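Local coordinates for protein ferric enterobactin receptor PIRA (Pseudomonas aeruginosa, PDB 5FP2) that probably takes up ferric siderophores such as ferric enterobactin across the outer membrane, as a TonB-dependent receptor, at residues A[380-385]-A[480-484]; A[411-417]-A[435-441]; A[506-510]-A[560-564]; A[589-594]-A[609-613]. All coordinates share one frame; numbering follows the deposited sequence.

Contact 1: residues A[380-385]-A[480-484]; sequences LNDPSS and PNYLL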
loop_
_atom_site.group_PDB
_atom_site.type_symbol
_atom_site.label_atom_id
_atom_site.label_comp_id
_atom_site.label_asym_id
_atom_site.label_seq_id
_atom_site.Cartn_x
_atom_site.Cartn_y
_atom_site.Cartn_z
ATOM N N LEU A 380 1.713 8.940 22.758
ATOM C CA LEU A 380 3.155 8.849 22.624
ATOM C C LEU A 380 3.847 9.158 23.941
ATOM O O LEU A 380 3.632 10.216 24.536
ATOM C CB LEU A 380 3.648 9.825 21.564
ATOM C CG LEU A 380 5.172 9.856 21.435
ATOM C CD1 LEU A 380 5.637 8.701 20.565
ATOM C CD2 LEU A 380 5.649 11.185 20.879
ATOM N N ASN A 381 4.730 8.254 24.352
ATOM C CA ASN A 381 5.570 8.484 25.504
ATOM C C ASN A 381 7.041 8.356 25.137
ATOM O O ASN A 381 7.474 7.320 24.641
ATOM C CB ASN A 381 5.215 7.487 26.599
ATOM C CG ASN A 381 5.980 7.737 27.879
ATOM O OD1 ASN A 381 6.385 8.864 28.174
ATOM N ND2 ASN A 381 6.191 6.680 28.643
ATOM N N ASP A 382 7.794 9.428 25.367
ATOM C CA ASP A 382 9.190 9.517 24.948
ATOM C C ASP A 382 9.870 10.592 25.798
ATOM O O ASP A 382 9.594 11.782 25.637
ATOM C CB ASP A 382 9.275 9.882 23.454
ATOM C CG ASP A 382 10.705 9.928 22.928
ATOM O OD1 ASP A 382 11.634 10.202 23.720
ATOM O OD2 ASP A 382 10.888 9.697 21.712
ATOM N N PRO A 383 10.693 10.169 26.770
ATOM C CA PRO A 383 11.381 11.148 27.607
ATOM C C PRO A 383 12.646 11.719 26.973
ATOM O O PRO A 383 13.577 12.079 27.693
ATOM C CB PRO A 383 11.761 10.348 28.858
ATOM C CG PRO A 383 10.865 9.162 28.856
ATOM C CD PRO A 383 10.625 8.848 27.413
ATOM N N SER A 384 12.714 11.742 25.644
ATOM C CA SER A 384 13.633 12.639 24.949
ATOM C C SER A 384 12.886 13.899 24.516
ATOM O O SER A 384 12.179 13.908 23.509
ATOM C CB SER A 384 14.278 11.936 23.753
ATOM O OG SER A 384 15.162 10.919 24.190
ATOM N N SER A 385 12.966 14.932 25.349
ATOM C CA SER A 385 12.169 16.134 25.150
ATOM C C SER A 385 12.658 17.259 26.060
ATOM O O SER A 385 12.067 17.532 27.104
ATOM C CB SER A 385 10.688 15.839 25.410
ATOM O OG SER A 385 10.527 14.989 26.528
ATOM N N PRO A 480 5.904 21.451 20.702
ATOM C CA PRO A 480 7.190 22.142 20.802
ATOM C C PRO A 480 8.143 21.540 21.827
ATOM O O PRO A 480 9.311 21.916 21.874
ATOM C CB PRO A 480 6.806 23.563 21.233
ATOM C CG PRO A 480 5.353 23.693 20.952
ATOM C CD PRO A 480 4.779 22.319 21.087
ATOM N N ASN A 481 7.641 20.654 22.677
ATOM C CA ASN A 481 8.464 20.078 23.721
ATOM C C ASN A 481 9.378 18.980 23.207
ATOM O O ASN A 481 10.413 18.711 23.808
ATOM C CB ASN A 481 7.571 19.550 24.833
ATOM C CG ASN A 481 6.672 20.629 25.402
ATOM O OD1 ASN A 481 6.824 21.810 25.069
ATOM N ND2 ASN A 481 5.720 20.232 26.252
ATOM N N TYR A 482 9.021 18.373 22.079
ATOM C CA TYR A 482 9.846 17.324 21.489
ATOM C C TYR A 482 10.937 17.897 20.602
ATOM O O TYR A 482 10.660 18.656 19.669
ATOM C CB TYR A 482 8.997 16.363 20.667
ATOM C CG TYR A 482 8.082 15.506 21.500
ATOM C CD1 TYR A 482 8.564 14.793 22.606
ATOM C CD2 TYR A 482 6.730 15.426 21.210
ATOM C CE1 TYR A 482 7.720 14.028 23.402
ATOM C CE2 TYR A 482 5.883 14.652 21.990
ATOM C CZ TYR A 482 6.382 13.953 23.078
ATOM O OH TYR A 482 5.545 13.167 23.826
ATOM N N LEU A 483 12.170 17.469 20.856
ATOM C CA LEU A 483 13.311 17.860 20.034
ATOM C C LEU A 483 14.046 16.634 19.482
ATOM O O LEU A 483 14.456 15.741 20.234
ATOM C CB LEU A 483 14.254 18.767 20.842
ATOM C CG LEU A 483 14.163 18.644 22.365
ATOM C CD1 LEU A 483 14.952 17.435 22.842
ATOM C CD2 LEU A 483 14.634 19.913 23.061
ATOM N N LEU A 484 14.208 16.613 18.161
ATOM C CA LEU A 484 14.738 15.454 17.438
ATOM C C LEU A 484 16.024 15.850 16.712
ATOM O O LEU A 484 16.158 16.994 16.292
ATOM C CB LEU A 484 13.706 14.947 16.428
ATOM C CG LEU A 484 12.681 13.951 16.970
ATOM C CD1 LEU A 484 12.040 14.462 18.248
ATOM C CD2 LEU A 484 11.619 13.686 15.918
#
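Two backbone carbonyl oxygens of 380-385 stand at the edge of the Tyr482 ring: Asp382 O lies 3.7 Å from Tyr482 CE1, and Ser384 O is 3.8 Å from Tyr482 CD1. Both stand near the ring plane, where the aromatic C-H bonds are turned toward them. They belong to an Asx turn, in which Asp382 OD1 accepts from Ser384 N and bends the chain just after barrel strand 367-381 ends. The segment 480-484 belongs to a later loop of the TonB-dependent barrel and leads into the short strand 483-484.

The ring gets there because Tyr482 CG lies beside the backbone N and anti to the carbonyl carbon (chi1 -69°). Leu380 comes from the opposite direction and sets its CD2 methyl obliquely against the phenol end, 3.6 Å from Tyr482 CZ. The hydroxyl itself is held outside the two segments, by Ser409 OG at the start of the neighbouring strand 408-423 and by Pro407 O just before it, while the ring also meets that of Tyr476. Tyr476 OH in turn bonds to Asp382 OD2, so the two tyrosines secure the turn and the loop together.

The more exposed end is made by Ser385 and Leu483. Leu483 CD1 lies beside the backbone of Ser385, 3.8 Å from Ser385 CA. Ser385 CB approaches the ring obliquely, 3.7 Å from Tyr482 CD1, and lies 3.3 Å from Asn481 O.

Contact 2: residues A[411-417]-A[435-441]; sequences AEIRALY and RLDDHSD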
loop_
_atom_site.group_PDB
_atom_site.type_symbol
_atom_site.label_atom_id
_atom_site.label_comp_id
_atom_site.label_asym_id
_atom_site.label_seq_id
_atom_site.Cartn_x
_atom_site.Cartn_y
_atom_site.Cartn_z
ATOM N N ALA A 411 -3.784 12.449 21.176
ATOM C CA ALA A 411 -4.571 13.046 20.107
ATOM C C ALA A 411 -5.732 12.096 19.825
ATOM O O ALA A 411 -5.556 10.878 19.822
ATOM C CB ALA A 411 -3.719 13.235 18.861
ATOM N N GLU A 412 -6.923 12.652 19.626
ATOM C CA GLU A 412 -8.089 11.858 19.254
ATOM C C GLU A 412 -8.531 12.288 17.857
ATOM O O GLU A 412 -8.334 13.441 17.472
ATOM C CB GLU A 412 -9.230 12.065 20.261
ATOM C CG GLU A 412 -8.846 11.750 21.709
ATOM C CD GLU A 412 -10.016 11.322 22.598
ATOM O OE1 GLU A 412 -11.097 11.953 22.554
ATOM O OE2 GLU A 412 -9.846 10.374 23.391
ATOM N N ILE A 413 -9.103 11.360 17.093
ATOM C CA ILE A 413 -9.635 11.672 15.764
ATOM C C ILE A 413 -11.041 11.101 15.642
ATOM O O ILE A 413 -11.259 9.928 15.928
ATOM C CB ILE A 413 -8.767 11.057 14.646
ATOM C CG1 ILE A 413 -7.377 11.709 14.609
ATOM C CG2 ILE A 413 -9.448 11.196 13.287
ATOM C CD1 ILE A 413 -6.343 11.001 15.474
ATOM N N ARG A 414 -12.001 11.940 15.268
ATOM C CA ARG A 414 -13.336 11.467 14.922
ATOM C C ARG A 414 -13.577 11.718 13.443
ATOM O O ARG A 414 -13.137 12.735 12.905
ATOM C CB ARG A 414 -14.389 12.208 15.754
ATOM C CG ARG A 414 -14.422 11.763 17.202
ATOM C CD ARG A 414 -15.307 12.634 18.092
ATOM N NE ARG A 414 -15.169 12.250 19.504
ATOM C CZ ARG A 414 -14.308 12.813 20.348
ATOM N NH1 ARG A 414 -13.529 13.815 19.938
ATOM N NH2 ARG A 414 -14.245 12.407 21.608
ATOM N N ALA A 415 -14.296 10.819 12.778
ATOM C CA ALA A 415 -14.717 11.105 11.408
ATOM C C ALA A 415 -16.026 10.425 11.023
ATOM O O ALA A 415 -16.384 9.366 11.561
ATOM C CB ALA A 415 -13.610 10.751 10.418
ATOM N N LEU A 416 -16.770 11.107 10.156
ATOM C CA LEU A 416 -17.803 10.486 9.342
ATOM C C LEU A 416 -17.396 10.610 7.900
ATOM O O LEU A 416 -16.845 11.635 7.512
ATOM C CB LEU A 416 -19.126 11.232 9.465
ATOM C CG LEU A 416 -19.952 11.080 10.714
ATOM C CD1 LEU A 416 -19.141 11.554 11.908
ATOM C CD2 LEU A 416 -21.217 11.900 10.509
ATOM N N TYR A 417 -17.895 9.696 7.078
ATOM C CA TYR A 417 -17.879 9.893 5.634
ATOM C C TYR A 417 -19.083 9.246 4.950
ATOM O O TYR A 417 -19.689 8.311 5.470
ATOM C CB TYR A 417 -16.562 9.388 5.037
ATOM C CG TYR A 417 -16.348 7.909 5.180
ATOM C CD1 TYR A 417 -17.010 7.011 4.360
ATOM C CD2 TYR A 417 -15.531 7.398 6.196
ATOM C CE1 TYR A 417 -16.857 5.642 4.539
ATOM C CE2 TYR A 417 -15.396 6.031 6.405
ATOM C CZ TYR A 417 -16.051 5.157 5.561
ATOM O OH TYR A 417 -15.899 3.799 5.709
ATOM N N ARG A 435 -16.320 13.746 3.513
ATOM C CA ARG A 435 -15.753 13.186 4.728
ATOM C C ARG A 435 -15.426 14.283 5.719
ATOM O O ARG A 435 -14.558 15.134 5.441
ATOM C CB ARG A 435 -14.480 12.395 4.434
ATOM C CG ARG A 435 -13.825 11.812 5.688
ATOM C CD ARG A 435 -12.512 11.108 5.392
ATOM N NE ARG A 435 -11.773 10.738 6.598
ATOM C CZ ARG A 435 -11.708 9.507 7.105
ATOM N NH1 ARG A 435 -12.348 8.500 6.526
ATOM N NH2 ARG A 435 -10.996 9.276 8.200
ATOM N N LEU A 436 -16.002 14.179 6.917
ATOM C CA LEU A 436 -15.661 15.075 8.019
ATOM C C LEU A 436 -14.635 14.451 8.944
ATOM O O LEU A 436 -14.867 13.393 9.500
ATOM C CB LEU A 436 -16.906 15.432 8.824
ATOM C CG LEU A 436 -16.628 16.306 10.043
ATOM C CD1 LEU A 436 -15.822 17.541 9.657
ATOM C CD2 LEU A 436 -17.948 16.701 10.682
ATOM N N ASP A 437 -13.483 15.095 9.080
ATOM C CA ASP A 437 -12.444 14.618 9.986
ATOM C C ASP A 437 -12.264 15.646 11.090
ATOM O O ASP A 437 -11.827 16.763 10.828
ATOM C CB ASP A 437 -11.115 14.416 9.243
ATOM C CG ASP A 437 -10.893 12.969 8.809
ATOM O OD1 ASP A 437 -10.678 12.103 9.694
ATOM O OD2 ASP A 437 -10.926 12.702 7.584
ATOM N N ASP A 438 -12.620 15.284 12.319
ATOM C CA ASP A 438 -12.422 16.193 13.439
ATOM C C ASP A 438 -11.213 15.787 14.252
ATOM O O ASP A 438 -11.129 14.661 14.740
ATOM C CB ASP A 438 -13.654 16.255 14.337
ATOM C CG ASP A 438 -13.482 17.237 15.476
ATOM O OD1 ASP A 438 -12.834 18.284 15.264
ATOM O OD2 ASP A 438 -13.985 16.958 16.584
ATOM N N HIS A 439 -10.308 16.733 14.451
ATOM C CA HIS A 439 -9.036 16.447 15.094
ATOM C C HIS A 439 -8.930 17.195 16.416
ATOM O O HIS A 439 -9.342 18.344 16.521
ATOM C CB HIS A 439 -7.897 16.856 14.165
ATOM C CG HIS A 439 -6.582 16.238 14.513
ATOM N ND1 HIS A 439 -5.837 16.642 15.598
ATOM C CD2 HIS A 439 -5.864 15.266 13.903
ATOM C CE1 HIS A 439 -4.727 15.927 15.658
ATOM N NE2 HIS A 439 -4.721 15.083 14.643
ATOM N N SER A 440 -8.363 16.550 17.425
ATOM C CA SER A 440 -8.371 17.106 18.768
ATOM C C SER A 440 -7.521 18.371 18.853
ATOM O O SER A 440 -7.899 19.328 19.518
ATOM C CB SER A 440 -7.869 16.069 19.766
ATOM O OG SER A 440 -6.556 15.660 19.442
ATOM N N ASP A 441 -6.367 18.365 18.196
ATOM C CA ASP A 441 -5.504 19.541 18.145
ATOM C C ASP A 441 -5.969 20.581 17.122
ATOM O O ASP A 441 -5.791 21.775 17.349
ATOM C CB ASP A 441 -4.066 19.139 17.819
ATOM C CG ASP A 441 -3.453 18.233 18.872
ATOM O OD1 ASP A 441 -3.910 17.072 19.012
ATOM O OD2 ASP A 441 -2.471 18.665 19.519
#
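Arg435 and Tyr417 are opposite each other as a non-hydrogen-bonded pair; their guanidinium and ring planes are 11° apart, but NH1 comes to the ring obliquely. The arginine chain is extended from CG to NE and carries its head past the tyrosine, bringing Arg435 NH1 to 3.4 Å from Tyr417 CD2. Methyl CB of Ala415 lies over one face of the same guanidinium, offset toward its rim, at 3.7 Å from Arg435 NH2.

Asp437, two residues along the strand, holds the guanidinium in a salt bridge; Arg435 NH2 reaches the syn lone pair of Asp437 OD1 at 3.2 Å. NH1 forms a further salt bridge with Glu374 of strand 367-381, so the guanidinium has acidic partners on two strands; Tyr417 OH is bonded separately to Glu356. Farther along this face, Ile413 and His439 cross obliquely, Ile413 CG1 meeting His439 CD2 at 3.9 Å.

Arg414, Leu416, Leu436 and Asp438 point to the other face, where Leu436 packs on Leu444 and Trp446 of the next strand. Paired backbone bonds join Arg414 to Asp438 and Leu416 to Leu436, the straightest being Arg414 N to Asp438 O (2.9 Å, 165°). Beyond His439 the ladder changes character. Glu412 O still receives Ser440 N, but Glu412 N donates to the side-chain Ser440 OG at 3.0 Å, and that hydroxyl in turn donates a hydrogen bond to Asp441 OD1.

A salt-bridged, largely buried face that also touches Arg144 of the plug, backed by a more exposed face, fits the place of this antiparallel hairpin in the 22-stranded, plug-filled barrel of TonB-dependent receptors.

Contact 3: residues A[506-510]-A[560-564]; sequences ENLDA and QWSNA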
loop_
_atom_site.group_PDB
_atom_site.type_symbol
_atom_site.label_atom_id
_atom_site.label_comp_id
_atom_site.label_asym_id
_atom_site.label_seq_id
_atom_site.Cartn_x
_atom_site.Cartn_y
_atom_site.Cartn_z
ATOM N N GLU A 506 3.308 24.310 17.628
ATOM C CA GLU A 506 1.913 24.218 18.042
ATOM C C GLU A 506 0.978 24.969 17.110
ATOM O O GLU A 506 -0.236 24.772 17.157
ATOM C CB GLU A 506 1.729 24.712 19.480
ATOM C CG GLU A 506 2.525 25.953 19.834
ATOM C CD GLU A 506 2.386 26.336 21.284
ATOM O OE1 GLU A 506 2.292 25.423 22.132
ATOM O OE2 GLU A 506 2.436 27.548 21.575
ATOM N N ASN A 507 1.531 25.829 16.265
ATOM C CA ASN A 507 0.699 26.616 15.377
ATOM C C ASN A 507 0.753 26.109 13.940
ATOM O O ASN A 507 0.530 26.881 13.003
ATOM C CB ASN A 507 1.123 28.084 15.419
ATOM C CG ASN A 507 1.468 28.560 16.819
ATOM O OD1 ASN A 507 2.608 28.425 17.261
ATOM N ND2 ASN A 507 0.522 29.225 17.472
ATOM N N LEU A 508 1.072 24.829 13.755
ATOM C CA LEU A 508 1.134 24.256 12.407
ATOM C C LEU A 508 -0.279 24.207 11.832
ATOM O O LEU A 508 -1.247 24.047 12.568
ATOM C CB LEU A 508 1.737 22.844 12.425
ATOM C CG LEU A 508 3.257 22.656 12.333
ATOM C CD1 LEU A 508 3.588 21.174 12.428
ATOM C CD2 LEU A 508 3.852 23.239 11.063
ATOM N N ASP A 509 -0.399 24.415 10.528
ATOM C CA ASP A 509 -1.644 24.135 9.816
ATOM C C ASP A 509 -1.508 22.802 9.085
ATOM O O ASP A 509 -0.409 22.401 8.714
ATOM C CB ASP A 509 -1.961 25.258 8.819
ATOM C CG ASP A 509 -2.341 26.561 9.502
ATOM O OD1 ASP A 509 -2.985 26.521 10.569
ATOM O OD2 ASP A 509 -2.003 27.636 8.968
ATOM N N ALA A 510 -2.620 22.102 8.893
ATOM C CA ALA A 510 -2.602 20.883 8.100
ATOM C C ALA A 510 -2.329 21.240 6.650
ATOM O O ALA A 510 -2.853 22.225 6.151
ATOM C CB ALA A 510 -3.926 20.152 8.220
ATOM N N GLN A 560 12.596 24.185 13.206
ATOM C CA GLN A 560 11.205 24.017 13.582
ATOM C C GLN A 560 10.378 23.536 12.403
ATOM O O GLN A 560 10.540 24.014 11.286
ATOM C CB GLN A 560 10.634 25.335 14.100
ATOM C CG GLN A 560 9.125 25.323 14.256
ATOM C CD GLN A 560 8.598 26.597 14.878
ATOM O OE1 GLN A 560 8.885 27.694 14.404
ATOM N NE2 GLN A 560 7.837 26.457 15.962
ATOM N N TRP A 561 9.441 22.636 12.672
ATOM C CA TRP A 561 8.518 22.182 11.644
ATOM C C TRP A 561 7.669 23.348 11.166
ATOM O O TRP A 561 7.147 24.128 11.970
ATOM C CB TRP A 561 7.607 21.075 12.165
ATOM C CG TRP A 561 8.322 19.802 12.473
ATOM C CD1 TRP A 561 8.674 19.343 13.711
ATOM C CD2 TRP A 561 8.714 18.787 11.542
ATOM N NE1 TRP A 561 9.293 18.122 13.604
ATOM C CE2 TRP A 561 9.347 17.767 12.280
ATOM C CE3 TRP A 561 8.600 18.646 10.156
ATOM C CZ2 TRP A 561 9.860 16.621 11.681
ATOM C CZ3 TRP A 561 9.136 17.521 9.557
ATOM C CH2 TRP A 561 9.736 16.509 10.326
ATOM N N SER A 562 7.468 23.417 9.854
ATOM C CA SER A 562 6.914 24.610 9.251
ATOM C C SER A 562 5.931 24.276 8.148
ATOM O O SER A 562 5.807 23.123 7.739
ATOM C CB SER A 562 8.045 25.466 8.713
ATOM O OG SER A 562 8.741 26.057 9.792
ATOM N N ASN A 563 5.190 25.292 7.717
ATOM C CA ASN A 563 4.260 25.149 6.615
ATOM C C ASN A 563 4.875 25.668 5.322
ATOM O O ASN A 563 5.381 26.793 5.258
ATOM C CB ASN A 563 2.955 25.880 6.931
ATOM C CG ASN A 563 2.126 25.158 7.973
ATOM O OD1 ASN A 563 1.816 25.709 9.026
ATOM N ND2 ASN A 563 1.751 23.923 7.680
ATOM N N ALA A 564 4.859 24.827 4.295
ATOM C CA ALA A 564 5.420 25.192 3.001
ATOM C C ALA A 564 4.402 26.013 2.243
ATOM O O ALA A 564 3.203 25.812 2.396
ATOM C CB ALA A 564 5.777 23.948 2.210
#
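Asn563 ND2 is held by two carbonyl oxygens: it donates to Asp509 O at 2.8 Å across the contact and to Asn540 O from a neighbouring loop. The other end of the same amide is used as well. Asn563 OD1 accepts from Asp509 N at 3.0 Å in an almost straight hydrogen bond (N-H...O angle 173°), the donor lying in the carbonyl plane on a lone pair. A single side chain thus grips both the N-H and the C=O of one residue, although 506-510 has no regular structure of its own. Asn563 CG stands anti to the carbonyl carbon (chi1 -73°), which directs the amide across to Asp509.

The buried Leu508 packs beside this pair: its CD2 methyl lies against the backbone, 3.5 Å from Trp561 O and 3.7 Å from Ser562 C, while Leu508 CD1 makes an apolar contact with Trp561 CB at 4.0 Å. The indole ring points elsewhere. Ile542 of the short strand 542-543 touches Leu508, Trp561 and Asn563, and Trp561 O is taken by Asn505 ND2, one residue ahead of 506-510.

The contact therefore joins a surface loop to strand 559-563 of a small mixed sheet apart from the barrel wall. With carbonyl acceptors on one side of the amide and an N-H donor on the other, the bonding fixes which way round the Asn563 amide sits and probably restricts its rotation.

Contact 4: residues A[589-594]-A[609-613]; sequences NLTYML and PEYTL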
loop_
_atom_site.group_PDB
_atom_site.type_symbol
_atom_site.label_atom_id
_atom_site.label_comp_id
_atom_site.label_asym_id
_atom_site.label_seq_id
_atom_site.Cartn_x
_atom_site.Cartn_y
_atom_site.Cartn_z
ATOM N N ASN A 589 4.713 0.680 -18.026
ATOM C CA ASN A 589 4.039 1.522 -17.056
ATOM C C ASN A 589 4.859 2.784 -16.916
ATOM O O ASN A 589 6.044 2.718 -16.586
ATOM C CB ASN A 589 3.997 0.817 -15.703
ATOM C CG ASN A 589 2.858 -0.175 -15.590
ATOM O OD1 ASN A 589 2.061 -0.330 -16.521
ATOM N ND2 ASN A 589 2.799 -0.882 -14.455
ATOM N N LEU A 590 4.223 3.925 -17.147
ATOM C CA LEU A 590 4.933 5.174 -17.348
ATOM C C LEU A 590 4.497 6.153 -16.281
ATOM O O LEU A 590 3.311 6.228 -15.966
ATOM C CB LEU A 590 4.588 5.725 -18.729
ATOM C CG LEU A 590 4.830 7.219 -18.991
ATOM C CD1 LEU A 590 6.316 7.501 -19.214
ATOM C CD2 LEU A 590 4.014 7.725 -20.174
ATOM N N THR A 591 5.446 6.816 -15.629
ATOM C CA THR A 591 5.086 7.949 -14.778
ATOM C C THR A 591 5.896 9.164 -15.160
ATOM O O THR A 591 7.117 9.089 -15.285
ATOM C CB THR A 591 5.308 7.690 -13.278
ATOM O OG1 THR A 591 4.479 6.608 -12.844
ATOM C CG2 THR A 591 4.954 8.942 -12.466
ATOM N N TYR A 592 5.209 10.279 -15.381
ATOM C CA TYR A 592 5.855 11.495 -15.850
ATOM C C TYR A 592 5.296 12.674 -15.062
ATOM O O TYR A 592 4.110 12.960 -15.164
ATOM C CB TYR A 592 5.574 11.681 -17.343
ATOM C CG TYR A 592 6.217 12.915 -17.929
ATOM C CD1 TYR A 592 5.683 14.174 -17.687
ATOM C CD2 TYR A 592 7.351 12.824 -18.729
ATOM C CE1 TYR A 592 6.263 15.309 -18.219
ATOM C CE2 TYR A 592 7.949 13.952 -19.252
ATOM C CZ TYR A 592 7.399 15.191 -18.994
ATOM O OH TYR A 592 7.983 16.311 -19.529
ATOM N N MET A 593 6.132 13.372 -14.297
ATOM C CA MET A 593 5.660 14.575 -13.616
ATOM C C MET A 593 6.541 15.810 -13.720
ATOM O O MET A 593 7.764 15.711 -13.666
ATOM C CB MET A 593 5.424 14.335 -12.129
ATOM C CG MET A 593 5.546 12.908 -11.657
ATOM S SD MET A 593 5.130 12.891 -9.915
ATOM C CE MET A 593 5.342 11.141 -9.622
ATOM N N LEU A 594 5.879 16.963 -13.606
ATOM C CA LEU A 594 6.512 18.241 -13.292
ATOM C C LEU A 594 6.023 18.802 -11.945
ATOM O O LEU A 594 4.816 18.868 -11.701
ATOM C CB LEU A 594 6.164 19.244 -14.386
ATOM C CG LEU A 594 5.748 18.586 -15.699
ATOM C CD1 LEU A 594 4.912 19.536 -16.545
ATOM C CD2 LEU A 594 6.979 18.105 -16.454
ATOM N N PRO A 609 11.572 18.058 -14.386
ATOM C CA PRO A 609 10.595 17.281 -15.144
ATOM C C PRO A 609 11.044 15.839 -15.370
ATOM O O PRO A 609 11.635 15.538 -16.403
ATOM C CB PRO A 609 10.522 18.029 -16.481
ATOM C CG PRO A 609 11.854 18.692 -16.627
ATOM C CD PRO A 609 12.294 19.033 -15.232
ATOM N N GLU A 610 10.704 14.947 -14.442
ATOM C CA GLU A 610 11.258 13.591 -14.416
ATOM C C GLU A 610 10.255 12.571 -14.946
ATOM O O GLU A 610 9.052 12.800 -14.872
ATOM C CB GLU A 610 11.656 13.240 -12.983
ATOM C CG GLU A 610 11.540 11.771 -12.616
ATOM C CD GLU A 610 11.609 11.563 -11.117
ATOM O OE1 GLU A 610 10.747 12.118 -10.396
ATOM O OE2 GLU A 610 12.549 10.878 -10.654
ATOM N N TYR A 611 10.738 11.436 -15.446
ATOM C CA TYR A 611 9.856 10.299 -15.711
ATOM C C TYR A 611 10.469 8.956 -15.344
ATOM O O TYR A 611 11.683 8.781 -15.371
ATOM C CB TYR A 611 9.422 10.270 -17.174
ATOM C CG TYR A 611 10.520 9.910 -18.148
ATOM C CD1 TYR A 611 11.359 10.888 -18.642
ATOM C CD2 TYR A 611 10.681 8.609 -18.620
ATOM C CE1 TYR A 611 12.338 10.599 -19.578
ATOM C CE2 TYR A 611 11.714 8.288 -19.496
ATOM C CZ TYR A 611 12.530 9.299 -19.996
ATOM O OH TYR A 611 13.495 9.089 -20.979
ATOM N N THR A 612 9.605 8.002 -15.018
ATOM C CA THR A 612 10.021 6.627 -14.874
ATOM C C THR A 612 9.264 5.782 -15.876
ATOM O O THR A 612 8.106 6.057 -16.181
ATOM C CB THR A 612 9.749 6.084 -13.452
ATOM O OG1 THR A 612 10.350 6.936 -12.472
ATOM C CG2 THR A 612 10.339 4.722 -13.308
ATOM N N LEU A 613 9.920 4.729 -16.346
ATOM C CA LEU A 613 9.275 3.725 -17.161
ATOM C C LEU A 613 9.619 2.356 -16.631
ATOM O O LEU A 613 10.792 1.986 -16.594
ATOM C CB LEU A 613 9.801 3.806 -18.588
ATOM C CG LEU A 613 8.981 4.742 -19.464
ATOM C CD1 LEU A 613 9.881 5.579 -20.350
ATOM C CD2 LEU A 613 8.006 3.909 -20.270
#
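Tyr592 CD2 packs on Tyr611 CB at 3.6 Å, the nearest side-chain approach of a non-hydrogen-bonded pair whose two rings part company. With Tyr592 CG anti to its own N (chi1 -179°) and Tyr611 CG set between N and carbonyl carbon (chi1 70°), the second ring is turned away, so the meeting is methylene against ring. Glu610 O lies above one face of the Tyr592 ring, toward its rim. On the same face of the sheet Leu590 and Leu613 run side by side, Leu590 CD1 to Leu613 CG being 3.8 Å, and at the far end Leu594 CD2 meets Pro609 CB at 3.5 Å, the two side chains at about a right angle.

These neighbours are set by the antiparallel ladder beneath them. Thr591 N donates to Thr612 O at 2.8 Å (171°) and Thr612 N returns to Thr591 O at 2.7 Å; Met593 and Glu610 exchange a second pair, with Met593 N to Glu610 O at 3.0 Å.

Farther out, the opposite face turns to the plug. Thr591 OG1 accepts from Gly66 N, Asn589 ND2 donates to Thr63 O, and Met593 and Glu610 both rest on Asn68 of strand 67-69.

The chemistry is thus split between the faces of one pair of neighbouring antiparallel barrel strands: leucine, proline and tyrosine carbons pack on one, while on the plug side Thr591 accepts from, and Asn589 donates to, the plug backbone.

Contacts 2 and 4 are pairings of neighbouring strands within the barrel wall, each part buried, whereas contact 3 lies at the surface between loop segments and a small four-stranded sheet. Contact 1 bridges the two settings, since 380-385 leaves barrel strand 367-381 and 480-484 enters that small sheet. Contacts 1 and 3 touch through Pro480 and Glu506, their centres about 17 Å apart. Strand 408-423 of contact 2 adjoins the strand of contact 1, while contact 4 stands about 35 Å from contact 2, centre to centre. Backbone ladders dominate in the wall, with salt bridges added in contact 2; in the loops one tyrosine ring or one asparagine amide does most of the joining.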